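DTDP Sugar Isomerase (Desulfovibrio desulfuricans subsp. desulfuricans str. G20, PDB 3EJK) probably catalyses the 3,5-epimerisation of dTDP-4-dehydro-6-deoxy-glucose to dTDP-4-dehydro-rhamnose, using a cupin-type beta fold that pairs into a dimer. Local coordinates at residues A[37-42]-A[109-115]; A[84-90]-A[123-129]; A[50-54]-A[139-144]. One frame throughout, in Å; residues are numbered along the deposited sequence.

Contact 1 (A[37-42]-A[109-115]); sequences PVLHML and RPDNYRL
L39 lays its CD1 methyl over one face of the R109 guanidinium, off-centre, with CD1 3.6 Å from NE. A bend at chi3 (-82°) turns the head of R109 so that this face meets CD1, the two side chains crossing at about a right angle; P37 CG lies 3.9 Å from NH1. R109 NH2 bonds to P81 O and makes a salt bridge with E59 of the second subunit. Next to this, the Y113 hydroxyl donates to H40 O (OH to O 2.8 Å), the one hydrogen bond between the segments, and the acceptor lies at the ring edge. L39 CB sits 3.8 Å from Y113 CZ, obliquely to the ring. Y113 is the centre of an inverse gamma turn just before strand 114-118. Beyond it, L115 spreads its two methyls, CD1 against M41 CE and CD2 against L42 CD1, each at 4.1 Å. Strands 38-43 and 114-118 share no backbone-to-backbone bond here: both pair with strand 24-31, and packed side chains, with Y113 OH on H40 O, make the bridge. M41 and L115 also reach strand 76-82, and strand 38-43 continues this curled sheet into the second subunit.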
loop_
_atom_site.group_PDB
_atom_site.type_symbol
_atom_site.label_atom_id
_atom_site.label_comp_id
_atom_site.label_asym_id
_atom_site.label_seq_id
_atom_site.Cartn_x
_atom_site.Cartn_y
_atom_site.Cartn_z
ATOM N N PRO A 37 13.149 5.240 -1.421
ATOM C CA PRO A 37 12.669 5.619 -0.113
ATOM C C PRO A 37 11.612 4.743 0.483
ATOM O O PRO A 37 10.911 3.999 -0.202
ATOM C CB PRO A 37 12.084 7.019 -0.365
ATOM C CG PRO A 37 11.605 6.958 -1.779
ATOM C CD PRO A 37 12.682 6.162 -2.472
ATOM N N VAL A 38 11.549 4.865 1.797
ATOM C CA VAL A 38 10.505 4.244 2.613
ATOM C C VAL A 38 9.429 5.306 2.798
ATOM O O VAL A 38 9.703 6.463 3.168
ATOM C CB VAL A 38 11.043 3.765 3.964
ATOM C CG1 VAL A 38 9.924 3.381 4.893
ATOM C CG2 VAL A 38 12.041 2.607 3.762
ATOM N N LEU A 39 8.210 4.905 2.496
ATOM C CA LEU A 39 7.066 5.788 2.568
ATOM C C LEU A 39 6.093 5.353 3.639
ATOM O O LEU A 39 5.518 4.269 3.578
ATOM C CB LEU A 39 6.363 5.813 1.220
ATOM C CG LEU A 39 7.278 6.024 0.014
ATOM C CD1 LEU A 39 6.518 5.830 -1.281
ATOM C CD2 LEU A 39 7.906 7.416 0.112
ATOM N N HIS A 40 5.904 6.218 4.625
ATOM C CA HIS A 40 4.949 5.904 5.682
ATOM C C HIS A 40 3.514 6.067 5.240
ATOM O O HIS A 40 3.200 6.728 4.260
ATOM C CB HIS A 40 5.141 6.732 6.949
ATOM C CG HIS A 40 6.367 6.364 7.716
ATOM N ND1 HIS A 40 6.842 7.115 8.765
ATOM C CD2 HIS A 40 7.251 5.356 7.544
ATOM C CE1 HIS A 40 7.932 6.548 9.252
ATOM N NE2 HIS A 40 8.215 5.491 8.514
HETATM N N MSE A 41 2.656 5.422 6.008
HETATM C CA MSE A 41 1.223 5.558 5.828
HETATM C C MSE A 41 0.475 5.671 7.161
HETATM O O MSE A 41 -0.136 6.708 7.476
HETATM C CB MSE A 41 0.632 4.417 5.005
HETATM C CG MSE A 41 -0.796 4.727 4.670
HETATM SE SE MSE A 41 -1.693 3.403 3.609
HETATM C CE MSE A 41 -3.481 4.295 3.420
ATOM N N LEU A 42 0.537 4.599 7.940
ATOM C CA LEU A 42 -0.198 4.565 9.203
ATOM C C LEU A 42 0.377 3.593 10.208
ATOM O O LEU A 42 0.851 2.513 9.863
ATOM C CB LEU A 42 -1.655 4.174 8.895
ATOM C CG LEU A 42 -2.816 4.507 9.820
ATOM C CD1 LEU A 42 -2.924 6.019 10.071
ATOM C CD2 LEU A 42 -4.083 3.929 9.160
ATOM N N ARG A 109 3.584 12.012 -4.757
ATOM C CA ARG A 109 4.975 12.433 -4.646
ATOM C C ARG A 109 5.371 13.328 -5.805
ATOM O O ARG A 109 4.847 13.190 -6.897
ATOM C CB ARG A 109 5.902 11.213 -4.589
ATOM C CG ARG A 109 5.730 10.421 -3.328
ATOM C CD ARG A 109 6.885 9.440 -3.191
ATOM N NE ARG A 109 6.637 8.259 -3.970
ATOM C CZ ARG A 109 7.564 7.472 -4.488
ATOM N NH1 ARG A 109 8.849 7.758 -4.386
ATOM N NH2 ARG A 109 7.175 6.410 -5.149
ATOM N N PRO A 110 6.349 14.214 -5.571
ATOM C CA PRO A 110 6.989 14.185 -4.267
ATOM C C PRO A 110 6.531 15.238 -3.292
ATOM O O PRO A 110 6.889 15.182 -2.117
ATOM C CB PRO A 110 8.434 14.502 -4.611
ATOM C CG PRO A 110 8.310 15.488 -5.721
ATOM C CD PRO A 110 7.091 15.058 -6.522
ATOM N N ASP A 111 5.732 16.177 -3.765
ATOM C CA ASP A 111 5.365 17.309 -2.933
ATOM C C ASP A 111 3.993 17.237 -2.322
ATOM O O ASP A 111 3.615 18.108 -1.546
ATOM C CB ASP A 111 5.478 18.609 -3.728
ATOM C CG ASP A 111 6.891 18.870 -4.229
ATOM O OD1 ASP A 111 7.841 18.384 -3.590
ATOM O OD2 ASP A 111 7.035 19.594 -5.243
ATOM N N ASN A 112 3.261 16.192 -2.656
ATOM C CA ASN A 112 1.905 16.044 -2.156
ATOM C C ASN A 112 1.627 14.707 -1.516
ATOM O O ASN A 112 0.514 14.170 -1.617
ATOM C CB ASN A 112 0.931 16.275 -3.294
ATOM C CG ASN A 112 0.837 17.744 -3.683
ATOM O OD1 ASN A 112 0.379 18.574 -2.910
ATOM N ND2 ASN A 112 1.274 18.059 -4.876
ATOM N N TYR A 113 2.660 14.145 -0.911
ATOM C CA TYR A 113 2.535 12.828 -0.253
ATOM C C TYR A 113 1.939 12.995 1.156
ATOM O O TYR A 113 2.628 13.225 2.144
ATOM C CB TYR A 113 3.854 12.069 -0.257
ATOM C CG TYR A 113 3.651 10.647 0.205
ATOM C CD1 TYR A 113 2.863 9.781 -0.534
ATOM C CD2 TYR A 113 4.229 10.174 1.380
ATOM C CE1 TYR A 113 2.657 8.487 -0.132
ATOM C CE2 TYR A 113 4.027 8.882 1.802
ATOM C CZ TYR A 113 3.240 8.034 1.037
ATOM O OH TYR A 113 3.000 6.749 1.455
ATOM N N ARG A 114 0.619 12.935 1.188
ATOM C CA ARG A 114 -0.170 13.106 2.407
ATOM C C ARG A 114 -1.240 12.060 2.547
ATOM O O ARG A 114 -1.537 11.291 1.614
ATOM C CB ARG A 114 -0.835 14.463 2.386
ATOM C CG ARG A 114 0.184 15.589 2.159
ATOM C CD ARG A 114 -0.474 16.934 2.059
ATOM N NE ARG A 114 0.517 18.008 2.110
ATOM C CZ ARG A 114 0.906 18.742 1.069
ATOM N NH1 ARG A 114 0.379 18.541 -0.125
ATOM N NH2 ARG A 114 1.819 19.697 1.228
ATOM N N LEU A 115 -1.819 12.061 3.737
ATOM C CA LEU A 115 -2.898 11.140 4.080
ATOM C C LEU A 115 -4.197 11.955 4.099
ATOM O O LEU A 115 -4.299 12.973 4.770
ATOM C CB LEU A 115 -2.670 10.479 5.438
ATOM C CG LEU A 115 -3.588 9.282 5.737
ATOM C CD1 LEU A 115 -3.139 8.123 4.927
ATOM C CD2 LEU A 115 -3.557 8.907 7.233
#

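Contact 2 (A[84-90]-A[123-129]); sequences CIHVVLY and WYGFAAT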
loop_
_atom_site.group_PDB
_atom_site.type_symbol
_atom_site.label_atom_id
_atom_site.label_comp_id
_atom_site.label_asym_id
_atom_site.label_seq_id
_atom_site.Cartn_x
_atom_site.Cartn_y
_atom_site.Cartn_z
ATOM N N CYS A 84 0.166 10.161 -9.310
ATOM C CA CYS A 84 -0.528 11.329 -8.807
ATOM C C CYS A 84 -1.982 11.337 -9.113
ATOM O O CYS A 84 -2.382 10.978 -10.215
ATOM C CB CYS A 84 0.200 12.578 -9.298
ATOM S SG CYS A 84 -0.399 14.155 -8.705
ATOM N N ILE A 85 -2.794 11.710 -8.133
ATOM C CA ILE A 85 -4.228 11.826 -8.380
ATOM C C ILE A 85 -4.797 13.124 -7.882
ATOM O O ILE A 85 -4.224 13.827 -7.040
ATOM C CB ILE A 85 -5.105 10.690 -7.734
ATOM C CG1 ILE A 85 -5.159 10.877 -6.213
ATOM C CG2 ILE A 85 -4.650 9.271 -8.194
ATOM C CD1 ILE A 85 -6.011 9.862 -5.478
ATOM N N HIS A 86 -5.930 13.429 -8.488
ATOM C CA HIS A 86 -6.776 14.545 -8.104
ATOM C C HIS A 86 -8.011 13.934 -7.482
ATOM O O HIS A 86 -8.701 13.122 -8.106
ATOM C CB HIS A 86 -7.132 15.435 -9.296
ATOM C CG HIS A 86 -6.051 16.404 -9.652
ATOM N ND1 HIS A 86 -6.288 17.571 -10.349
ATOM C CD2 HIS A 86 -4.734 16.421 -9.324
ATOM C CE1 HIS A 86 -5.153 18.236 -10.485
ATOM N NE2 HIS A 86 -4.198 17.565 -9.862
ATOM N N VAL A 87 -8.242 14.283 -6.224
ATOM C CA VAL A 87 -9.422 13.825 -5.505
ATOM C C VAL A 87 -10.402 14.975 -5.344
ATOM O O VAL A 87 -10.008 16.111 -5.108
ATOM C CB VAL A 87 -9.094 13.309 -4.079
ATOM C CG1 VAL A 87 -10.367 12.736 -3.413
ATOM C CG2 VAL A 87 -7.970 12.276 -4.092
ATOM N N VAL A 88 -11.679 14.670 -5.521
ATOM C CA VAL A 88 -12.722 15.639 -5.250
ATOM C C VAL A 88 -13.708 15.045 -4.268
ATOM O O VAL A 88 -14.157 13.908 -4.412
ATOM C CB VAL A 88 -13.481 16.096 -6.499
ATOM C CG1 VAL A 88 -14.657 16.983 -6.091
ATOM C CG2 VAL A 88 -12.557 16.823 -7.490
ATOM N N LEU A 89 -14.030 15.846 -3.262
ATOM C CA LEU A 89 -14.982 15.462 -2.213
ATOM C C LEU A 89 -16.186 16.376 -2.319
ATOM O O LEU A 89 -16.048 17.548 -2.608
ATOM C CB LEU A 89 -14.359 15.608 -0.811
ATOM C CG LEU A 89 -13.033 14.883 -0.533
ATOM C CD1 LEU A 89 -12.732 14.972 0.967
ATOM C CD2 LEU A 89 -13.136 13.462 -0.961
ATOM N N TYR A 90 -17.365 15.792 -2.143
ATOM C CA TYR A 90 -18.638 16.526 -2.174
ATOM C C TYR A 90 -19.502 16.174 -0.978
ATOM O O TYR A 90 -19.861 15.017 -0.765
ATOM C CB TYR A 90 -19.420 16.268 -3.452
ATOM C CG TYR A 90 -20.823 16.820 -3.350
ATOM C CD1 TYR A 90 -21.038 18.182 -3.215
ATOM C CD2 TYR A 90 -21.925 15.978 -3.375
ATOM C CE1 TYR A 90 -22.302 18.691 -3.096
ATOM C CE2 TYR A 90 -23.196 16.489 -3.279
ATOM C CZ TYR A 90 -23.375 17.836 -3.136
ATOM O OH TYR A 90 -24.637 18.335 -3.020
ATOM N N TRP A 123 -19.362 12.029 -0.559
ATOM C CA TRP A 123 -19.064 11.499 -1.893
ATOM C C TRP A 123 -17.631 11.792 -2.276
ATOM O O TRP A 123 -17.097 12.873 -2.006
ATOM C CB TRP A 123 -19.955 12.112 -2.967
ATOM C CG TRP A 123 -21.405 11.721 -2.928
ATOM C CD1 TRP A 123 -22.440 12.461 -2.422
ATOM C CD2 TRP A 123 -21.988 10.529 -3.459
ATOM N NE1 TRP A 123 -23.632 11.790 -2.590
ATOM C CE2 TRP A 123 -23.379 10.599 -3.220
ATOM C CE3 TRP A 123 -21.472 9.400 -4.101
ATOM C CZ2 TRP A 123 -24.245 9.591 -3.604
ATOM C CZ3 TRP A 123 -22.346 8.400 -4.476
ATOM C CH2 TRP A 123 -23.702 8.492 -4.213
ATOM N N TYR A 124 -17.019 10.812 -2.917
ATOM C CA TYR A 124 -15.654 10.965 -3.422
ATOM C C TYR A 124 -15.426 10.365 -4.805
ATOM O O TYR A 124 -16.081 9.449 -5.249
ATOM C CB TYR A 124 -14.602 10.483 -2.417
ATOM C CG TYR A 124 -14.698 9.038 -1.994
ATOM C CD1 TYR A 124 -15.458 8.664 -0.905
ATOM C CD2 TYR A 124 -13.993 8.057 -2.669
ATOM C CE1 TYR A 124 -15.534 7.325 -0.506
ATOM C CE2 TYR A 124 -14.059 6.729 -2.295
ATOM C CZ TYR A 124 -14.826 6.364 -1.209
ATOM O OH TYR A 124 -14.891 5.033 -0.832
ATOM N N GLY A 125 -14.508 11.008 -5.492
ATOM C CA GLY A 125 -14.071 10.604 -6.821
ATOM C C GLY A 125 -12.615 10.987 -6.987
ATOM O O GLY A 125 -12.117 11.883 -6.308
ATOM N N PHE A 126 -11.926 10.292 -7.876
ATOM C CA PHE A 126 -10.521 10.613 -8.129
ATOM C C PHE A 126 -10.075 10.160 -9.502
ATOM O O PHE A 126 -10.676 9.273 -10.114
ATOM C CB PHE A 126 -9.609 10.049 -7.026
ATOM C CG PHE A 126 -9.778 8.570 -6.773
ATOM C CD1 PHE A 126 -9.075 7.642 -7.498
ATOM C CD2 PHE A 126 -10.647 8.115 -5.792
ATOM C CE1 PHE A 126 -9.214 6.285 -7.255
ATOM C CE2 PHE A 126 -10.803 6.772 -5.552
ATOM C CZ PHE A 126 -10.086 5.847 -6.291
ATOM N N ALA A 127 -9.032 10.824 -9.976
ATOM C CA ALA A 127 -8.440 10.553 -11.280
ATOM C C ALA A 127 -6.931 10.722 -11.281
ATOM O O ALA A 127 -6.387 11.571 -10.601
ATOM C CB ALA A 127 -9.062 11.458 -12.345
ATOM N N ALA A 128 -6.287 9.894 -12.095
ATOM C CA ALA A 128 -4.841 9.933 -12.269
ATOM C C ALA A 128 -4.462 11.002 -13.278
ATOM O O ALA A 128 -5.007 11.073 -14.372
ATOM C CB ALA A 128 -4.291 8.553 -12.728
ATOM N N THR A 129 -3.504 11.823 -12.885
ATOM C CA THR A 129 -2.974 12.882 -13.744
ATOM C C THR A 129 -1.676 12.446 -14.391
ATOM O O THR A 129 -1.018 11.482 -13.985
ATOM C CB THR A 129 -2.694 14.173 -12.948
ATOM O OG1 THR A 129 -1.638 13.923 -12.019
ATOM C CG2 THR A 129 -3.934 14.632 -12.189
HETATM O O HOH W 1 -0.158 9.590 -12.238
#
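H86 and T129 meet at about a right angle, the threonine methyl CG2 standing over one face of the imidazole, 3.7 Å from the ring centroid in a CH-pi contact. T129 can do this because its OG1 sits between the backbone N and the carbonyl carbon (chi1 66°), which leaves CG2 beside the N and pointing at the ring. OG1 in turn lies 3.5 Å from C84 SG, a sulfur covalently linked to an unidentified ligand. At the far end of the ladder Y90 and W123 come together obliquely: the tyrosine ring and the indole five-membered ring are 22° from parallel, but displaced so that little of one covers the other, and the touch is Y90 CD2 to W123 CD1, 3.7 Å, at the tyrosine edge. Between these ends runs a regular antiparallel ladder, with seven backbone bonds from T129 N to C84 O through to W123 N to Y90 O. It forms the middle of a five-stranded sheet of the cupin beta-sandwich, strand 102-108 flanking one side and 65-71 the other. G125 brings no side chain to the face that carries V88, H86 and Y90. On the opposite face F126 and V87 lie side by side, pointing the same way, with V87 CG2 4.0 Å from F126 CB; I85 CD1 approaches that same CB at 3.9 Å from an oblique direction. L89 CD2 packs 3.6 Å from Y124 CB, while the Y124 hydroxyl hydrogen-bonds a citrate, probably from the crystallisation liquor, and the F126 ring meets F78 nearly perpendicularly.

Contact 3 (A[50-54]-A[139-144]); sequences SQFGE and CTDIPH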
loop_
_atom_site.group_PDB
_atom_site.type_symbol
_atom_site.label_atom_id
_atom_site.label_comp_id
_atom_site.label_asym_id
_atom_site.label_seq_id
_atom_site.Cartn_x
_atom_site.Cartn_y
_atom_site.Cartn_z
ATOM N N SER A 50 -7.609 4.923 13.810
ATOM C CA SER A 50 -8.767 4.657 14.658
ATOM C C SER A 50 -8.944 3.154 14.874
ATOM O O SER A 50 -8.895 2.636 15.983
ATOM C CB SER A 50 -10.025 5.201 13.994
ATOM O OG SER A 50 -11.160 5.046 14.836
ATOM N N GLN A 51 -9.137 2.478 13.754
ATOM C CA GLN A 51 -9.436 1.059 13.733
ATOM C C GLN A 51 -9.064 0.393 12.407
ATOM O O GLN A 51 -9.274 0.972 11.349
ATOM C CB GLN A 51 -10.946 0.979 13.964
ATOM C CG GLN A 51 -11.536 -0.369 14.067
ATOM C CD GLN A 51 -12.989 -0.294 14.502
ATOM O OE1 GLN A 51 -13.393 0.651 15.179
ATOM N NE2 GLN A 51 -13.777 -1.289 14.122
ATOM N N PHE A 52 -8.546 -0.813 12.482
ATOM C CA PHE A 52 -8.197 -1.593 11.275
ATOM C C PHE A 52 -9.321 -2.459 10.730
ATOM O O PHE A 52 -9.800 -3.431 11.347
ATOM C CB PHE A 52 -6.943 -2.458 11.455
ATOM C CG PHE A 52 -6.552 -3.194 10.206
ATOM C CD1 PHE A 52 -5.782 -2.586 9.241
ATOM C CD2 PHE A 52 -6.972 -4.489 9.994
ATOM C CE1 PHE A 52 -5.434 -3.267 8.078
ATOM C CE2 PHE A 52 -6.630 -5.169 8.845
ATOM C CZ PHE A 52 -5.866 -4.552 7.877
ATOM N N GLY A 53 -9.709 -2.092 9.534
ATOM C CA GLY A 53 -10.737 -2.827 8.811
ATOM C C GLY A 53 -10.133 -3.551 7.628
ATOM O O GLY A 53 -10.237 -4.782 7.492
ATOM N N GLU A 54 -9.471 -2.773 6.784
ATOM C CA GLU A 54 -8.873 -3.331 5.571
ATOM C C GLU A 54 -7.819 -2.426 4.951
ATOM O O GLU A 54 -7.819 -1.218 5.131
ATOM C CB GLU A 54 -10.002 -3.627 4.547
ATOM C CG GLU A 54 -9.539 -4.134 3.176
ATOM C CD GLU A 54 -10.660 -4.583 2.260
ATOM O OE1 GLU A 54 -11.848 -4.353 2.615
ATOM O OE2 GLU A 54 -10.354 -5.186 1.183
ATOM N N CYS A 139 -6.607 2.528 3.678
ATOM C CA CYS A 139 -6.699 1.781 4.910
ATOM C C CYS A 139 -8.014 2.212 5.554
ATOM O O CYS A 139 -8.137 3.325 6.080
ATOM C CB CYS A 139 -5.525 2.076 5.838
ATOM S SG CYS A 139 -5.508 1.041 7.341
ATOM N N THR A 140 -8.987 1.313 5.492
ATOM C CA THR A 140 -10.320 1.599 5.985
ATOM C C THR A 140 -10.517 1.003 7.367
ATOM O O THR A 140 -9.825 0.059 7.787
ATOM C CB THR A 140 -11.366 1.074 5.020
ATOM O OG1 THR A 140 -11.309 -0.345 5.027
ATOM C CG2 THR A 140 -11.087 1.579 3.641
ATOM N N ASP A 141 -11.486 1.577 8.054
ATOM C CA ASP A 141 -11.747 1.249 9.461
ATOM C C ASP A 141 -12.681 0.079 9.598
ATOM O O ASP A 141 -12.768 -0.540 10.650
ATOM C CB ASP A 141 -12.239 2.461 10.255
ATOM C CG ASP A 141 -13.541 3.025 9.751
ATOM O OD1 ASP A 141 -13.878 2.866 8.560
ATOM O OD2 ASP A 141 -14.218 3.669 10.561
ATOM N N ILE A 142 -13.388 -0.205 8.523
ATOM C CA ILE A 142 -14.210 -1.412 8.460
ATOM C C ILE A 142 -14.011 -2.086 7.115
ATOM O O ILE A 142 -13.755 -1.427 6.113
ATOM C CB ILE A 142 -15.720 -1.174 8.707
ATOM C CG1 ILE A 142 -16.309 -0.240 7.673
ATOM C CG2 ILE A 142 -15.941 -0.603 10.096
ATOM C CD1 ILE A 142 -17.821 -0.036 7.861
ATOM N N PRO A 143 -14.119 -3.408 7.088
ATOM C CA PRO A 143 -13.917 -4.057 5.812
ATOM C C PRO A 143 -15.086 -3.828 4.871
ATOM O O PRO A 143 -16.169 -3.411 5.273
ATOM C CB PRO A 143 -13.797 -5.529 6.188
ATOM C CG PRO A 143 -14.532 -5.662 7.441
ATOM C CD PRO A 143 -14.436 -4.364 8.160
ATOM N N HIS A 144 -14.816 -4.063 3.603
ATOM C CA HIS A 144 -15.850 -3.914 2.593
ATOM C C HIS A 144 -16.992 -4.878 2.800
ATOM O O HIS A 144 -16.792 -6.056 3.007
ATOM C CB HIS A 144 -15.302 -4.133 1.195
ATOM C CG HIS A 144 -16.352 -4.021 0.143
ATOM N ND1 HIS A 144 -16.728 -2.809 -0.394
ATOM C CD2 HIS A 144 -17.148 -4.956 -0.429
ATOM C CE1 HIS A 144 -17.690 -3.007 -1.277
ATOM N NE2 HIS A 144 -17.970 -4.299 -1.310
HETATM O O HOH W 2 -8.061 2.271 9.231
HETATM O O HOH W 3 -13.091 -2.904 11.782
HETATM O O HOH W 4 -12.425 -1.680 2.483
#
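T140 O takes two backbone donors from the facing segment, G53 N at 2.8 Å and E54 N at 3.0 Å. The first comes in the carbonyl plane; the second stands 41° out of it. Two successive residues facing one partner make a classic beta bulge, and T140 N closes the pair by donating to E54 O, 2.8 Å away. G53 CA packs directly on the facing backbone, 3.7 Å from I142 N. E54 extends fully from CB, CG anti to its backbone N (chi1 176°), and runs alongside H144 so that OE1 accepts from H144 N at 3.1 Å, met nearly along the C-O axis with an N-H...O angle of 163°. A water bound to OE1 also donates to T140 OG1, whose own proton goes to I142 O. C139 SG lies obliquely beside the F52 ring, 4.1 Å from its CD1, and the face of that ring carries E54 N over its centre. F52 itself stacks on F49 of the second subunit, and D141 OD1 accepts from T75 N. Another water donates to D141 O at 2.6 Å and, in the conformer of Q51 given here, accepts from NE2. E54 OE2 bonds a glycerol, probably a crystallisation additive. The carboxylate is buried, yet H144 N and a water both donate to OE1, and R43 of the second subunit forms a long, weak ion pair with OE1 through its NH1; together these would be expected to favour the charged form of E54.

Contacts 1 and 3 both reach the same curled antiparallel sheet, their centres about 20 Å apart, and they meet where M41 and L42 pack on C139. Contact 2 belongs to the other, five-stranded sheet, with its centre about 17 Å from that of contact 1 and about 20 Å from that of contact 3; it touches neither. Along the chain 37-42 and 50-54 come first, then 84-90, 109-115, 123-129 and 139-144, so contact 1 interleaves with both others, whereas contact 2 falls wholly between the segments of contact 3. Contacts 1 and 3 also touch the second subunit, so this sheet extends across the subunit interface, while no other chain touches contact 2.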